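Local coordinates for probable sugar ABC transporter, sugar-binding protein (Streptococcus pneumoniae, PDB 2W7Y) that binds the blood-group A-trisaccharide and probably serves as the solute-binding protein of a sugar ABC transporter, delivering glycans for uptake, at residues F42-H47 against D61-F66; D241-V246 against Q416-T421; Y140-K145 against V388-G393; N91-V94 against F99-V102. One frame throughout, in Å; residues are numbered along the deposited sequence.

Contact 1: residues F42-H47 against D61-F66; sequences FYHGYH and DLYDKF. With FUC (alpha-L-fucopyranose), chain C; GAL (beta-D-galactopyranose), chain B.
Phe42 and Tyr63 are the residues whose backbones come nearest, their CA atoms 9.1 Å apart, so strand 39-44 and helix 54-69 meet through side chains alone. Tyr63 bridges the interval, its ring reaching from the helix to three residues of 42-47. Phe42 presents its edge from one side: CE2 stands over the centre of the tyrosine ring, 3.5 Å from Tyr63 CE1, in a T-shaped stack with the planes at 80°. Tyr63 then acts as the edge, setting its CE2 3.5 Å from His44 CG, over the imidazole face, with the planes at 51°. His44 turns its ring to this edge because CG sits between the backbone N and the carbonyl carbon (chi1 66°). The cluster packs the helix of a beta-alpha-beta crossover, which runs from strand 39-44 through helix 54-69 to the parallel neighbour 76-81, onto its sheet. At the far end of the phenol, Tyr63 OH lies 3.2 Å from Tyr46 CD2; this hydroxyl is buried and has no polar partner in the model. Tyr46 also serves the glycan pocket, beyond the carboxyl end of the strand. Fucose C6 rests over the centre of its ring in a CH-pi contact, while Tyr46 OH shares a hydrogen bond of 2.6 Å with galactose O1. Next to it, fucose O4 donates to Gly45 O at 2.7 Å.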
loop_
_atom_site.group_PDB
_atom_site.type_symbol
_atom_site.label_atom_id
_atom_site.label_comp_id
_atom_site.label_asym_id
_atom_site.label_seq_id
_atom_site.Cartn_x
_atom_site.Cartn_y
_atom_site.Cartn_z
ATOM N N PHE A 42 -6.380 -18.462 10.359
ATOM C CA PHE A 42 -5.865 -17.502 9.386
ATOM C C PHE A 42 -6.681 -16.212 9.376
ATOM O O PHE A 42 -7.846 -16.211 8.990
ATOM C CB PHE A 42 -5.765 -18.132 7.983
ATOM C CG PHE A 42 -5.616 -17.129 6.861
ATOM C CD1 PHE A 42 -4.531 -16.248 6.823
ATOM C CD2 PHE A 42 -6.560 -17.067 5.843
ATOM C CE1 PHE A 42 -4.393 -15.313 5.791
ATOM C CE2 PHE A 42 -6.432 -16.142 4.805
ATOM C CZ PHE A 42 -5.342 -15.263 4.777
ATOM N N TYR A 43 -6.054 -15.118 9.799
ATOM C CA TYR A 43 -6.716 -13.817 9.856
ATOM C C TYR A 43 -6.463 -12.985 8.596
ATOM O O TYR A 43 -5.320 -12.834 8.161
ATOM C CB TYR A 43 -6.306 -13.051 11.126
ATOM C CG TYR A 43 -6.691 -13.772 12.399
ATOM C CD1 TYR A 43 -5.788 -14.621 13.040
ATOM C CD2 TYR A 43 -7.968 -13.631 12.944
ATOM C CE1 TYR A 43 -6.140 -15.303 14.195
ATOM C CE2 TYR A 43 -8.333 -14.313 14.102
ATOM C CZ TYR A 43 -7.414 -15.147 14.723
ATOM O OH TYR A 43 -7.765 -15.823 15.874
ATOM N N HIS A 44 -7.546 -12.460 8.023
ATOM C CA HIS A 44 -7.498 -11.578 6.846
ATOM C C HIS A 44 -8.549 -10.463 6.952
ATOM O O HIS A 44 -9.450 -10.537 7.786
ATOM C CB HIS A 44 -7.699 -12.385 5.563
ATOM C CG HIS A 44 -9.060 -12.996 5.438
ATOM N ND1 HIS A 44 -9.362 -14.250 5.925
ATOM C CD2 HIS A 44 -10.202 -12.522 4.885
ATOM C CE1 HIS A 44 -10.631 -14.524 5.677
ATOM N NE2 HIS A 44 -11.164 -13.492 5.046
ATOM N N GLY A 45 -8.432 -9.438 6.109
ATOM C CA GLY A 45 -9.365 -8.312 6.130
ATOM C C GLY A 45 -10.410 -8.292 5.022
ATOM O O GLY A 45 -11.027 -7.260 4.762
ATOM N N TYR A 46 -10.620 -9.433 4.373
ATOM C CA TYR A 46 -11.628 -9.540 3.322
ATOM C C TYR A 46 -12.965 -10.001 3.909
ATOM O O TYR A 46 -13.358 -11.161 3.783
ATOM C CB TYR A 46 -11.142 -10.457 2.196
ATOM C CG TYR A 46 -9.883 -9.965 1.510
ATOM C CD1 TYR A 46 -9.929 -8.922 0.582
ATOM C CD2 TYR A 46 -8.646 -10.537 1.793
ATOM C CE1 TYR A 46 -8.770 -8.462 -0.045
ATOM C CE2 TYR A 46 -7.481 -10.087 1.166
ATOM C CZ TYR A 46 -7.550 -9.050 0.250
ATOM O OH TYR A 46 -6.405 -8.591 -0.370
ATOM N N HIS A 47 -13.647 -9.057 4.559
ATOM C CA HIS A 47 -14.898 -9.301 5.289
ATOM C C HIS A 47 -16.122 -8.860 4.490
ATOM O O HIS A 47 -17.254 -9.178 4.844
ATOM C CB HIS A 47 -14.870 -8.533 6.612
ATOM C CG HIS A 47 -14.644 -7.060 6.448
ATOM N ND1 HIS A 47 -15.662 -6.180 6.148
ATOM C CD2 HIS A 47 -13.517 -6.314 6.538
ATOM C CE1 HIS A 47 -15.172 -4.955 6.061
ATOM N NE2 HIS A 47 -13.873 -5.009 6.295
ATOM N N ASP A 61 -13.148 -17.256 -1.367
ATOM C CA ASP A 61 -13.277 -18.476 -2.174
ATOM C C ASP A 61 -11.931 -19.171 -2.345
ATOM O O ASP A 61 -11.850 -20.396 -2.280
ATOM C CB ASP A 61 -13.904 -18.177 -3.542
ATOM C CG ASP A 61 -15.401 -17.911 -3.461
ATOM O OD1 ASP A 61 -16.024 -18.262 -2.438
ATOM O OD2 ASP A 61 -15.956 -17.350 -4.430
ATOM N N LEU A 62 -10.885 -18.375 -2.559
ATOM C CA LEU A 62 -9.504 -18.860 -2.625
ATOM C C LEU A 62 -9.065 -19.560 -1.339
ATOM O O LEU A 62 -8.382 -20.578 -1.391
ATOM C CB LEU A 62 -8.547 -17.696 -2.932
ATOM C CG LEU A 62 -7.935 -17.480 -4.326
ATOM C CD1 LEU A 62 -8.890 -17.800 -5.467
ATOM C CD2 LEU A 62 -7.399 -16.051 -4.450
ATOM N N TYR A 63 -9.468 -19.013 -0.193
ATOM C CA TYR A 63 -9.034 -19.519 1.114
ATOM C C TYR A 63 -9.663 -20.859 1.496
ATOM O O TYR A 63 -8.955 -21.799 1.845
ATOM C CB TYR A 63 -9.313 -18.507 2.233
ATOM C CG TYR A 63 -8.707 -17.127 2.067
ATOM C CD1 TYR A 63 -7.454 -16.944 1.473
ATOM C CD2 TYR A 63 -9.378 -15.999 2.547
ATOM C CE1 TYR A 63 -6.902 -15.672 1.336
ATOM C CE2 TYR A 63 -8.831 -14.723 2.416
ATOM C CZ TYR A 63 -7.595 -14.571 1.812
ATOM O OH TYR A 63 -7.060 -13.314 1.690
ATOM N N ASP A 64 -10.990 -20.945 1.448
ATOM C CA ASP A 64 -11.671 -22.170 1.886
ATOM C C ASP A 64 -11.610 -23.294 0.846
ATOM O O ASP A 64 -11.985 -24.431 1.127
ATOM C CB ASP A 64 -13.106 -21.898 2.390
ATOM C CG ASP A 64 -13.939 -21.101 1.415
ATOM O OD1 ASP A 64 -13.639 -21.120 0.205
ATOM O OD2 ASP A 64 -14.906 -20.452 1.867
ATOM N N LYS A 65 -11.123 -22.953 -0.343
ATOM C CA LYS A 65 -10.748 -23.916 -1.370
ATOM C C LYS A 65 -9.432 -24.603 -0.986
ATOM O O LYS A 65 -9.245 -25.795 -1.252
ATOM C CB LYS A 65 -10.651 -23.192 -2.716
ATOM C CG LYS A 65 -9.844 -23.857 -3.819
ATOM C CD LYS A 65 -9.983 -23.024 -5.090
ATOM C CE LYS A 65 -8.683 -22.936 -5.867
ATOM N NZ LYS A 65 -8.747 -21.877 -6.919
ATOM N N PHE A 66 -8.536 -23.843 -0.355
ATOM C CA PHE A 66 -7.323 -24.394 0.258
ATOM C C PHE A 66 -7.684 -25.313 1.430
ATOM O O PHE A 66 -7.080 -26.371 1.600
ATOM C CB PHE A 66 -6.387 -23.268 0.728
ATOM C CG PHE A 66 -5.173 -23.753 1.483
ATOM C CD1 PHE A 66 -4.002 -24.078 0.808
ATOM C CD2 PHE A 66 -5.200 -23.879 2.869
ATOM C CE1 PHE A 66 -2.882 -24.523 1.493
ATOM C CE2 PHE A 66 -4.079 -24.330 3.568
ATOM C CZ PHE A 66 -2.921 -24.651 2.878
HETATM C C1 FUC C . -6.948 -3.434 2.484
HETATM C C2 FUC C . -8.324 -2.874 2.848
HETATM C C3 FUC C . -9.413 -3.850 2.397
HETATM C C4 FUC C . -9.186 -5.217 3.044
HETATM C C5 FUC C . -7.768 -5.702 2.722
HETATM C C6 FUC C . -7.416 -7.006 3.431
HETATM O O2 FUC C . -8.506 -1.629 2.221
HETATM O O3 FUC C . -10.702 -3.352 2.683
HETATM O O4 FUC C . -9.371 -5.134 4.444
HETATM O O5 FUC C . -6.785 -4.729 3.048
HETATM C C1 GAL B . -5.698 -4.805 -0.507
HETATM C C2 GAL B . -5.477 -3.789 0.616
HETATM C C3 GAL B . -4.630 -2.613 0.123
HETATM C C4 GAL B . -3.379 -3.082 -0.628
HETATM C C5 GAL B . -3.797 -4.070 -1.726
HETATM C C6 GAL B . -2.634 -4.611 -2.560
HETATM O O1 GAL B . -6.233 -5.986 0.047
HETATM O O2 GAL B . -6.743 -3.336 1.051
HETATM O O3 GAL B . -4.288 -1.781 1.208
HETATM O O4 GAL B . -2.486 -3.670 0.290
HETATM O O5 GAL B . -4.488 -5.159 -1.142
HETATM O O6 GAL B . -3.133 -5.065 -3.805
#

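Contact 2: residues D241-V246 against Q416-T421; sequences DALKMV and QKVKST
Val418 lays its CG2 methyl against the backbone of the facing helix, 3.7 Å from Lys244 CA and 3.8 Å from Lys244 CB. This is helix-helix packing between 237-252 and 414-427, through segments 241-246 and 416-421, which lie 170 residues apart in sequence. Their local axes come within 9.6 Å and run at 133° to each other, steeply inclined and closer to antiparallel than parallel. Val418 and Lys244 mark the place where the two backbones are nearest, their CA atoms 6.2 Å apart. The valine CG1 takes the position anti to the backbone N (chi1 163°), which leaves CG2 as the methyl that reaches across. Leu243 completes the apolar seam one residue earlier. Its CB borders the same valine methyl, whereas CD2 continues toward the next turn of the partner helix and meets Thr421 CG2 tip to tip at 3.8 Å. Beyond its CB, the extended Lys244 chain leaves the seam toward the start of helix 414-427, where Lys244 NZ forms a salt bridge with Asp415. Met247 also packs on Val418 and Thr421, extending the interface along helix 237-252. With OG1 of Thr421 anti to the carbonyl carbon (chi1 -65°), the hydroxyl serves its own helix while CG2 faces Leu243. Thr421 OG1 donates to Lys417 O at 2.7 Å from above the carbonyl plane, while Thr421 N reaches that same oxygen at 2.8 Å from the opposite face.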
loop_
_atom_site.group_PDB
_atom_site.type_symbol
_atom_site.label_atom_id
_atom_site.label_comp_id
_atom_site.label_asym_id
_atom_site.label_seq_id
_atom_site.Cartn_x
_atom_site.Cartn_y
_atom_site.Cartn_z
ATOM N N ASP A 241 12.205 19.606 4.069
ATOM C CA ASP A 241 11.575 20.240 2.904
ATOM C C ASP A 241 10.351 19.475 2.414
ATOM O O ASP A 241 9.347 20.082 2.051
ATOM C CB ASP A 241 12.568 20.398 1.746
ATOM C CG ASP A 241 13.677 21.383 2.048
ATOM O OD1 ASP A 241 14.675 21.380 1.293
ATOM O OD2 ASP A 241 13.565 22.150 3.034
ATOM N N ALA A 242 10.448 18.148 2.390
ATOM C CA ALA A 242 9.349 17.294 1.945
ATOM C C ALA A 242 8.142 17.471 2.865
ATOM O O ALA A 242 7.027 17.729 2.409
ATOM C CB ALA A 242 9.793 15.835 1.908
ATOM N N LEU A 243 8.394 17.346 4.165
ATOM C CA LEU A 243 7.404 17.576 5.204
ATOM C C LEU A 243 6.684 18.913 4.999
ATOM O O LEU A 243 5.453 18.964 5.021
ATOM C CB LEU A 243 8.101 17.541 6.568
ATOM C CG LEU A 243 7.535 16.777 7.767
ATOM C CD1 LEU A 243 6.961 15.402 7.394
ATOM C CD2 LEU A 243 8.626 16.640 8.819
ATOM N N LYS A 244 7.458 19.975 4.756
ATOM C CA LYS A 244 6.937 21.339 4.617
ATOM C C LYS A 244 6.124 21.567 3.334
ATOM O O LYS A 244 5.059 22.188 3.375
ATOM C CB LYS A 244 8.078 22.359 4.716
ATOM C CG LYS A 244 7.617 23.806 4.769
ATOM C CD LYS A 244 8.784 24.760 4.938
ATOM C CE LYS A 244 8.340 26.197 4.741
ATOM N NZ LYS A 244 9.450 27.166 4.946
HETATM N N MSE A 245 6.642 21.071 2.211
HETATM C CA MSE A 245 5.957 21.121 0.917
HETATM C C MSE A 245 4.563 20.500 0.966
HETATM O O MSE A 245 3.602 21.077 0.457
HETATM C CB MSE A 245 6.778 20.383 -0.141
HETATM C CG MSE A 245 7.864 21.198 -0.805
HETATM SE SE MSE A 245 9.268 20.010 -1.451
HETATM C CE MSE A 245 9.757 20.918 -3.112
ATOM N N VAL A 246 4.475 19.320 1.579
ATOM C CA VAL A 246 3.238 18.533 1.635
ATOM C C VAL A 246 2.223 19.149 2.607
ATOM O O VAL A 246 1.041 19.255 2.280
ATOM C CB VAL A 246 3.530 17.039 1.976
ATOM C CG1 VAL A 246 2.248 16.229 2.087
ATOM C CG2 VAL A 246 4.439 16.427 0.923
ATOM N N GLN A 416 6.752 25.582 12.395
ATOM C CA GLN A 416 6.882 25.002 13.730
ATOM C C GLN A 416 6.198 23.643 13.853
ATOM O O GLN A 416 6.514 22.870 14.760
ATOM C CB GLN A 416 6.408 25.978 14.820
ATOM C CG GLN A 416 4.948 26.393 14.726
ATOM C CD GLN A 416 4.570 27.478 15.722
ATOM O OE1 GLN A 416 3.763 27.260 16.590
ATOM N NE2 GLN A 416 5.153 28.624 15.580
ATOM N N LYS A 417 5.268 23.354 12.941
ATOM C CA LYS A 417 4.685 22.018 12.835
ATOM C C LYS A 417 5.705 21.015 12.295
ATOM O O LYS A 417 5.800 19.895 12.804
ATOM C CB LYS A 417 3.426 22.022 11.962
ATOM C CG LYS A 417 2.662 20.695 11.959
ATOM C CD LYS A 417 2.080 20.373 13.328
ATOM C CE LYS A 417 1.463 18.989 13.360
ATOM N NZ LYS A 417 0.791 18.729 14.664
ATOM N N VAL A 418 6.456 21.425 11.270
ATOM C CA VAL A 418 7.549 20.618 10.726
ATOM C C VAL A 418 8.546 20.279 11.841
ATOM O O VAL A 418 8.919 19.114 12.014
ATOM C CB VAL A 418 8.269 21.330 9.542
ATOM C CG1 VAL A 418 9.632 20.704 9.260
ATOM C CG2 VAL A 418 7.409 21.299 8.292
ATOM N N LYS A 419 8.938 21.298 12.608
ATOM C CA LYS A 419 9.891 21.132 13.702
ATOM C C LYS A 419 9.374 20.204 14.804
ATOM O O LYS A 419 10.127 19.371 15.319
ATOM C CB LYS A 419 10.284 22.486 14.300
ATOM C CG LYS A 419 11.659 22.473 14.944
ATOM C CD LYS A 419 11.693 23.276 16.223
ATOM C CE LYS A 419 12.822 22.801 17.116
ATOM N NZ LYS A 419 12.732 23.370 18.486
ATOM N N SER A 420 8.098 20.350 15.160
ATOM C CA SER A 420 7.491 19.519 16.202
ATOM C C SER A 420 7.233 18.093 15.703
ATOM O O SER A 420 7.253 17.146 16.491
ATOM C CB SER A 420 6.211 20.162 16.766
ATOM O OG SER A 420 5.060 19.828 16.006
ATOM N N THR A 421 6.993 17.955 14.400
ATOM C CA THR A 421 6.847 16.644 13.769
ATOM C C THR A 421 8.163 15.874 13.830
ATOM O O THR A 421 8.178 14.695 14.190
ATOM C CB THR A 421 6.354 16.760 12.305
ATOM O OG1 THR A 421 5.032 17.314 12.295
ATOM C CG2 THR A 421 6.334 15.397 11.619
#

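Contact 3: residues Y140-K145 against V388-G393; sequences YKQNQK and VSDVWG
Gln142 brings the end of its extended side chain up to the carboxylate of Asp390, the two flat groups turned 73° apart. The contact joins the end of helix 139-142 to the short helix 388-392, which follows strand 383-385 of the five-strand sheet, probably where the two lobes typical of solute-binding proteins adjoin. A water links the two segments: it donates to Asn143 OD1 at 2.6 Å and, in a weak bond of 3.1 Å, to Asp390 OD2. Lys145 approaches from just after the helix on a chain bent at chi2 and chi3. Its NZ comes 3.6 Å from Asp390 O, while Asp390 OD2 is 6.6 Å away, so the ammonium group lies nearer the backbone carbonyl than that carboxylate oxygen, and any attraction to the carboxylate would be longer-range. In the second shell, Gly308 ties both sides together, its N donating to Asp390 OD1 and its O accepting from Asn143 ND2. Gly308 belongs to the passage from strand 302-306 of one sheet to strand 311-313 of the other, consistent with a place near the hinge. The bound 2-acetamido-2-deoxy-alpha-D-galactopyranose is about 7 Å from the side chain of Asp390. The aspartate is also held through its backbone: Asp390 N is hydrogen-bonded to Thr387 OG1, just ahead of the helix.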
loop_
_atom_site.group_PDB
_atom_site.type_symbol
_atom_site.label_atom_id
_atom_site.label_comp_id
_atom_site.label_asym_id
_atom_site.label_seq_id
_atom_site.Cartn_x
_atom_site.Cartn_y
_atom_site.Cartn_z
ATOM N N TYR A 140 10.999 -10.965 -2.168
ATOM C CA TYR A 140 12.254 -11.678 -1.951
ATOM C C TYR A 140 13.413 -10.765 -1.561
ATOM O O TYR A 140 14.121 -11.046 -0.596
ATOM C CB TYR A 140 12.625 -12.527 -3.176
ATOM C CG TYR A 140 13.716 -13.540 -2.895
ATOM C CD1 TYR A 140 13.421 -14.759 -2.280
ATOM C CD2 TYR A 140 15.044 -13.274 -3.224
ATOM C CE1 TYR A 140 14.416 -15.689 -2.008
ATOM C CE2 TYR A 140 16.048 -14.202 -2.958
ATOM C CZ TYR A 140 15.724 -15.406 -2.352
ATOM O OH TYR A 140 16.711 -16.327 -2.088
ATOM N N LYS A 141 13.601 -9.680 -2.305
ATOM C CA LYS A 141 14.674 -8.727 -2.023
ATOM C C LYS A 141 14.255 -7.674 -0.996
ATOM O O LYS A 141 15.019 -7.349 -0.082
ATOM C CB LYS A 141 15.141 -8.057 -3.306
ATOM N N GLN A 142 13.035 -7.160 -1.144
ATOM C CA GLN A 142 12.572 -6.006 -0.373
ATOM C C GLN A 142 12.096 -6.326 1.051
ATOM O O GLN A 142 12.272 -5.513 1.959
ATOM C CB GLN A 142 11.478 -5.274 -1.139
ATOM C CG GLN A 142 11.577 -3.774 -1.034
ATOM C CD GLN A 142 10.260 -3.096 -1.305
ATOM O OE1 GLN A 142 10.167 -2.207 -2.160
ATOM N NE2 GLN A 142 9.225 -3.510 -0.578
ATOM N N ASN A 143 11.484 -7.495 1.238
ATOM C CA ASN A 143 11.084 -7.943 2.574
ATOM C C ASN A 143 12.180 -8.717 3.308
ATOM O O ASN A 143 11.927 -9.346 4.334
ATOM C CB ASN A 143 9.777 -8.749 2.519
ATOM C CG ASN A 143 8.542 -7.864 2.558
ATOM O OD1 ASN A 143 8.613 -6.685 2.915
ATOM N ND2 ASN A 143 7.400 -8.434 2.199
ATOM N N GLN A 144 13.396 -8.656 2.772
ATOM C CA GLN A 144 14.565 -9.254 3.403
ATOM C C GLN A 144 15.181 -8.331 4.447
ATOM O O GLN A 144 15.686 -7.252 4.127
ATOM C CB GLN A 144 15.611 -9.624 2.359
ATOM C CG GLN A 144 15.775 -11.118 2.144
ATOM C CD GLN A 144 17.002 -11.447 1.326
ATOM O OE1 GLN A 144 17.690 -10.439 0.781
ATOM N NE2 GLN A 144 17.270 -12.848 1.245
ATOM N N LYS A 145 15.126 -8.777 5.698
ATOM C CA LYS A 145 15.738 -8.080 6.821
ATOM C C LYS A 145 16.873 -8.921 7.385
ATOM O O LYS A 145 16.636 -9.894 8.107
ATOM C CB LYS A 145 14.688 -7.777 7.899
ATOM C CG LYS A 145 14.348 -6.293 8.065
ATOM C CD LYS A 145 13.894 -5.620 6.776
ATOM C CE LYS A 145 12.407 -5.779 6.549
ATOM N NZ LYS A 145 11.908 -4.780 5.562
ATOM N N VAL A 388 7.065 4.168 3.188
ATOM C CA VAL A 388 7.548 4.517 4.527
ATOM C C VAL A 388 7.311 3.363 5.508
ATOM O O VAL A 388 8.194 3.025 6.303
ATOM C CB VAL A 388 6.871 5.824 5.049
ATOM C CG1 VAL A 388 7.030 5.975 6.562
ATOM C CG2 VAL A 388 7.425 7.048 4.323
ATOM N N SER A 389 6.127 2.760 5.423
ATOM C CA SER A 389 5.733 1.639 6.271
ATOM C C SER A 389 6.672 0.434 6.181
ATOM O O SER A 389 7.007 -0.166 7.198
ATOM C CB SER A 389 4.302 1.210 5.930
ATOM O OG SER A 389 3.785 0.347 6.925
ATOM N N ASP A 390 7.090 0.086 4.964
ATOM C CA ASP A 390 7.954 -1.074 4.727
ATOM C C ASP A 390 9.359 -0.874 5.275
ATOM O O ASP A 390 9.924 -1.762 5.921
ATOM C CB ASP A 390 8.030 -1.394 3.228
ATOM C CG ASP A 390 6.869 -2.253 2.746
ATOM O OD1 ASP A 390 6.859 -2.605 1.548
ATOM O OD2 ASP A 390 5.975 -2.585 3.554
ATOM N N VAL A 391 9.908 0.306 5.020
ATOM C CA VAL A 391 11.307 0.587 5.298
ATOM C C VAL A 391 11.525 1.195 6.698
ATOM O O VAL A 391 12.540 0.923 7.342
ATOM C CB VAL A 391 11.943 1.437 4.143
ATOM C CG1 VAL A 391 11.295 2.827 4.036
ATOM C CG2 VAL A 391 13.455 1.534 4.287
ATOM N N TRP A 392 10.564 1.989 7.173
ATOM C CA TRP A 392 10.701 2.648 8.477
ATOM C C TRP A 392 9.773 2.092 9.565
ATOM O O TRP A 392 9.907 2.446 10.740
ATOM C CB TRP A 392 10.541 4.172 8.353
ATOM C CG TRP A 392 11.517 4.850 7.407
ATOM C CD1 TRP A 392 12.704 4.350 6.940
ATOM C CD2 TRP A 392 11.389 6.164 6.845
ATOM N NE1 TRP A 392 13.311 5.261 6.108
ATOM C CE2 TRP A 392 12.528 6.384 6.036
ATOM C CE3 TRP A 392 10.422 7.174 6.942
ATOM C CZ2 TRP A 392 12.721 7.576 5.326
ATOM C CZ3 TRP A 392 10.617 8.358 6.235
ATOM C CH2 TRP A 392 11.758 8.544 5.437
ATOM N N GLY A 393 8.843 1.224 9.176
ATOM C CA GLY A 393 7.963 0.559 10.134
ATOM C C GLY A 393 6.613 1.225 10.297
ATOM O O GLY A 393 6.428 2.373 9.891
HETATM O O HOH W 1 6.966 -5.404 4.514
#

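Contact 4: residues N91-V94 against F99-V102; sequences NNKV and FPDV
Phe99 lies alongside Val94, both side chains pointing the same way, with Val94 CG2 at the ring edge 4.0 Å from Phe99 CD1. The meeting occurs on the return leg of a beta-alpha-beta crossover: helix 86-94 ends, a short loop turns the chain, and strand 102-104 enters the sheet parallel to 39-44. Phe99 CG stands anti to the backbone N (chi1 -155°), which brings the ring beside Val94 and up to helix 112-116, where Ala114 touches it. Pro100 follows and is met by Lys93. Pro100 CD lies 3.9 Å from Lys93 CB and also rests over one face of the Phe99 ring, offset toward the rim. Farther along the lysine, Lys93 CD comes 3.6 Å from Pro100 N, so the aliphatic chain runs obliquely across the Phe99-Pro100 peptide. Its amino group continues to a salt bridge with Glu41. Asp101 has its own partners: OD1 accepts from Glu41 N and pairs with Lys321, while Asp101 OD2 remains 5.9 Å from Lys93 NZ. Val102 then begins the strand, bonding through its backbone to Glu41 and to Tyr43, with Val102 O 2.9 Å from Tyr43 N.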
loop_
_atom_site.group_PDB
_atom_site.type_symbol
_atom_site.label_atom_id
_atom_site.label_comp_id
_atom_site.label_asym_id
_atom_site.label_seq_id
_atom_site.Cartn_x
_atom_site.Cartn_y
_atom_site.Cartn_z
ATOM N N ASN A 91 -0.902 -7.059 17.201
ATOM C CA ASN A 91 -0.320 -6.343 18.345
ATOM C C ASN A 91 -0.839 -6.794 19.711
ATOM O O ASN A 91 -0.103 -6.762 20.704
ATOM C CB ASN A 91 -0.518 -4.828 18.194
ATOM C CG ASN A 91 0.189 -4.254 16.971
ATOM O OD1 ASN A 91 1.235 -4.743 16.539
ATOM N ND2 ASN A 91 -0.386 -3.198 16.412
ATOM N N ASN A 92 -2.106 -7.202 19.761
ATOM C CA ASN A 92 -2.677 -7.755 20.986
ATOM C C ASN A 92 -2.079 -9.116 21.335
ATOM O O ASN A 92 -1.959 -9.460 22.508
ATOM C CB ASN A 92 -4.207 -7.836 20.908
ATOM C CG ASN A 92 -4.875 -6.464 20.922
ATOM O OD1 ASN A 92 -4.297 -5.473 21.383
ATOM N ND2 ASN A 92 -6.103 -6.404 20.414
ATOM N N LYS A 93 -1.694 -9.882 20.317
ATOM C CA LYS A 93 -1.005 -11.149 20.549
ATOM C C LYS A 93 0.481 -10.970 20.860
ATOM O O LYS A 93 1.011 -11.658 21.731
ATOM C CB LYS A 93 -1.231 -12.132 19.394
ATOM C CG LYS A 93 -2.691 -12.542 19.238
ATOM C CD LYS A 93 -2.857 -13.956 18.713
ATOM C CE LYS A 93 -4.334 -14.334 18.667
ATOM N NZ LYS A 93 -4.566 -15.790 18.408
ATOM N N VAL A 94 1.140 -10.038 20.168
ATOM C CA VAL A 94 2.553 -9.698 20.427
ATOM C C VAL A 94 2.778 -9.296 21.890
ATOM O O VAL A 94 3.733 -9.753 22.525
ATOM C CB VAL A 94 3.085 -8.611 19.448
ATOM C CG1 VAL A 94 4.475 -8.115 19.853
ATOM C CG2 VAL A 94 3.122 -9.145 18.026
ATOM N N PHE A 99 1.645 -14.774 18.772
ATOM C CA PHE A 99 1.424 -14.323 17.404
ATOM C C PHE A 99 0.243 -15.094 16.813
ATOM O O PHE A 99 0.064 -16.275 17.130
ATOM C CB PHE A 99 2.690 -14.520 16.557
ATOM C CG PHE A 99 2.788 -13.586 15.382
ATOM C CD1 PHE A 99 3.151 -12.250 15.563
ATOM C CD2 PHE A 99 2.516 -14.039 14.092
ATOM C CE1 PHE A 99 3.238 -11.382 14.480
ATOM C CE2 PHE A 99 2.595 -13.176 13.001
ATOM C CZ PHE A 99 2.957 -11.847 13.195
ATOM N N PRO A 100 -0.588 -14.427 15.981
ATOM C CA PRO A 100 -1.648 -15.154 15.272
ATOM C C PRO A 100 -1.041 -16.231 14.384
ATOM O O PRO A 100 -0.029 -15.979 13.721
ATOM C CB PRO A 100 -2.317 -14.066 14.417
ATOM C CG PRO A 100 -1.325 -12.948 14.352
ATOM C CD PRO A 100 -0.604 -12.989 15.662
ATOM N N ASP A 101 -1.636 -17.425 14.384
ATOM C CA ASP A 101 -1.101 -18.554 13.611
ATOM C C ASP A 101 -0.665 -18.115 12.211
ATOM O O ASP A 101 0.491 -18.293 11.827
ATOM C CB ASP A 101 -2.120 -19.692 13.525
ATOM C CG ASP A 101 -2.354 -20.383 14.859
ATOM O OD1 ASP A 101 -3.320 -21.173 14.938
ATOM O OD2 ASP A 101 -1.587 -20.153 15.823
ATOM N N VAL A 102 -1.603 -17.542 11.462
ATOM C CA VAL A 102 -1.335 -16.967 10.144
ATOM C C VAL A 102 -2.113 -15.662 10.064
ATOM O O VAL A 102 -3.285 -15.615 10.443
ATOM C CB VAL A 102 -1.791 -17.907 8.984
ATOM C CG1 VAL A 102 -1.492 -17.282 7.609
ATOM C CG2 VAL A 102 -1.139 -19.280 9.089
#

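In the fold
Contacts 1 and 4 both pack elements around the same mixed sheet, through strands 39-44 and 102-104, their centres 17 Å apart. They come first along the chain, in series, and touch where Phe42 CD1 packs 3.3 Å from Val102 CG1. Contact 2 lies across the centre of the chain from contact 1, 41 Å away between centres. Contact 3 stands between these extremes, 24 Å from both contact 1 and contact 2 and 20 Å from contact 4, again between centres. Its segments alternate with those of contact 2, so the C-terminal helices 388-392 and 414-427 close back on residues 140-145 and 241-246. Sugar is held directly at contact 1 and lies near contact 3, as befits a cleft between two lobes.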